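Local coordinates for protein chorismate synthase (Campylobacter jejuni, PDB 1SQ1) that probably catalyses the FMNH2-dependent anti-1,4-elimination of phosphate from 5-enolpyruvylshikimate-3-phosphate, giving chorismate, the branch-point precursor of the aromatic amino acids, at residues V19-I25 / P77-F83. Numbering follows the deposited sequence.
Sequences VAVGCII and PIAIVVF
The Phe83 ring presents one face to the methyl of Ala20, whose CB lies over the CD2 side, while Val19 O nears CD2 obliquely. Val19 lies alongside, with CG1 4.2 Å from Phe83 CD2. A small alanine suits a place beneath an aromatic face. These residues close one end of an antiparallel beta ladder joining two neighbouring strands of a five-stranded antiparallel sheet. Val21, Cys23 and Ile25 form hydrogen-bonded pairs with Val82, Ile80 and Ile78. Val82 N reaches Val21 O at 3.1 Å. Ile78 N reaches Ile25 O at 2.9 Å, and the return bond from Ile25 N to Ile78 O is weak.

The side chains of these pairs share one face of the sheet, where Val21, Ile78, Ile80 and Val82 meet Val129 and Val137 of helix 128-143. Branched aliphatic residues fit such a buried sheet-helix layer and favour extended backbone. Cys23 adds a slimmer group there, SG standing 4.4 Å from Ile80 CB. The side chain of Val82 is also about 7 Å from that of Arg46, predicted to bind NADP(+).

Gly22, opposite Val81 in a non-hydrogen-bonded pair, brings no side chain to the other face. On the partner strand, Val81 has CG1 anti to its own N (chi1 -168°), which carries that methyl to 3.5 Å from Val21 O. Farther along, the second torsion of Ile24 (chi2 -62°) bends CD1 across to 3.4 Å from Ala79 CB. Ala79, small, lets the longer isoleucine lie against it, and both pack against a second subunit, Ile24 on its Phe13 and Ala79 on its Gly14. Ile24 CG2 also meets Pro77 CB, and at this end Pro77 CA directs a C-H to Ile25 O at 3.4 Å.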
# COMPACT_ATOMS: atom_id res chain seq x y z
N VAL A 19 0.99 30.61 -1.48
CA VAL A 19 0.01 31.20 -2.39
C VAL A 19 -1.30 30.41 -2.30
O VAL A 19 -2.39 31.00 -2.28
CB VAL A 19 0.53 31.18 -3.85
CG1 VAL A 19 -0.53 31.75 -4.79
CG2 VAL A 19 1.81 32.00 -3.96
N ALA A 20 -1.18 29.09 -2.23
CA ALA A 20 -2.35 28.22 -2.12
C ALA A 20 -1.97 26.76 -1.88
O ALA A 20 -0.84 26.34 -2.16
CB ALA A 20 -3.20 28.35 -3.38
N VAL A 21 -2.91 25.99 -1.34
CA VAL A 21 -2.69 24.58 -1.08
C VAL A 21 -3.56 23.79 -2.05
O VAL A 21 -4.35 24.37 -2.81
CB VAL A 21 -3.09 24.21 0.35
CG1 VAL A 21 -2.27 25.00 1.34
CG2 VAL A 21 -4.57 24.48 0.57
N GLY A 22 -3.44 22.47 -2.04
CA GLY A 22 -4.24 21.66 -2.93
C GLY A 22 -4.34 20.21 -2.49
O GLY A 22 -3.44 19.70 -1.82
N CYS A 23 -5.44 19.56 -2.85
CA CYS A 23 -5.61 18.16 -2.49
C CYS A 23 -6.13 17.35 -3.68
O CYS A 23 -6.59 17.92 -4.67
CB CYS A 23 -6.55 18.01 -1.29
SG CYS A 23 -8.32 18.07 -1.60
N ILE A 24 -6.02 16.03 -3.57
CA ILE A 24 -6.48 15.13 -4.62
C ILE A 24 -7.24 14.01 -3.93
O ILE A 24 -6.72 13.39 -3.00
CB ILE A 24 -5.28 14.51 -5.41
CG1 ILE A 24 -4.39 15.62 -5.98
CG2 ILE A 24 -5.77 13.67 -6.57
CD1 ILE A 24 -5.10 16.52 -6.96
N ILE A 25 -8.47 13.76 -4.34
CA ILE A 25 -9.23 12.68 -3.75
C ILE A 25 -9.41 11.65 -4.85
O ILE A 25 -10.09 11.90 -5.85
CB ILE A 25 -10.60 13.11 -3.23
CG1 ILE A 25 -10.46 14.19 -2.16
CG2 ILE A 25 -11.33 11.91 -2.67
CD1 ILE A 25 -10.48 15.63 -2.69
N PRO A 77 -9.99 10.94 -10.20
CA PRO A 77 -9.41 11.79 -9.16
C PRO A 77 -9.94 13.22 -9.24
O PRO A 77 -9.92 13.84 -10.29
CB PRO A 77 -7.90 11.70 -9.43
CG PRO A 77 -7.83 11.29 -10.86
CD PRO A 77 -8.92 10.29 -10.98
N ILE A 78 -10.41 13.72 -8.10
CA ILE A 78 -10.98 15.05 -8.01
C ILE A 78 -9.94 16.06 -7.54
O ILE A 78 -9.74 16.22 -6.34
CB ILE A 78 -12.16 15.04 -7.02
CG1 ILE A 78 -13.20 14.03 -7.51
CG2 ILE A 78 -12.76 16.42 -6.88
CD1 ILE A 78 -14.28 13.76 -6.53
N ALA A 79 -9.28 16.74 -8.46
CA ALA A 79 -8.28 17.72 -8.03
C ALA A 79 -8.95 19.01 -7.56
O ALA A 79 -9.98 19.42 -8.10
CB ALA A 79 -7.29 18.00 -9.15
N ILE A 80 -8.36 19.63 -6.55
CA ILE A 80 -8.89 20.88 -6.00
C ILE A 80 -7.76 21.78 -5.53
O ILE A 80 -6.75 21.32 -4.99
CB ILE A 80 -9.84 20.61 -4.80
CG1 ILE A 80 -11.03 19.75 -5.26
CG2 ILE A 80 -10.31 21.93 -4.23
CD1 ILE A 80 -12.12 19.53 -4.20
N VAL A 81 -7.92 23.08 -5.76
CA VAL A 81 -6.92 24.06 -5.35
C VAL A 81 -7.63 25.19 -4.64
O VAL A 81 -8.64 25.70 -5.13
CB VAL A 81 -6.16 24.64 -6.57
CG1 VAL A 81 -4.93 25.40 -6.09
CG2 VAL A 81 -5.75 23.53 -7.52
N VAL A 82 -7.10 25.59 -3.49
CA VAL A 82 -7.69 26.66 -2.70
C VAL A 82 -6.68 27.76 -2.45
O VAL A 82 -5.54 27.47 -2.10
CB VAL A 82 -8.20 26.12 -1.36
CG1 VAL A 82 -8.81 27.24 -0.55
CG2 VAL A 82 -9.23 25.03 -1.60
N PHE A 83 -7.09 29.01 -2.63
CA PHE A 83 -6.21 30.16 -2.41
C PHE A 83 -6.52 30.89 -1.11
O PHE A 83 -6.16 32.06 -0.93
CB PHE A 83 -6.32 31.15 -3.58
CG PHE A 83 -5.86 30.60 -4.90
CD1 PHE A 83 -6.72 29.83 -5.69
CD2 PHE A 83 -4.55 30.82 -5.34
CE1 PHE A 83 -6.29 29.29 -6.91
CE2 PHE A 83 -4.11 30.28 -6.56
CZ PHE A 83 -4.98 29.51 -7.34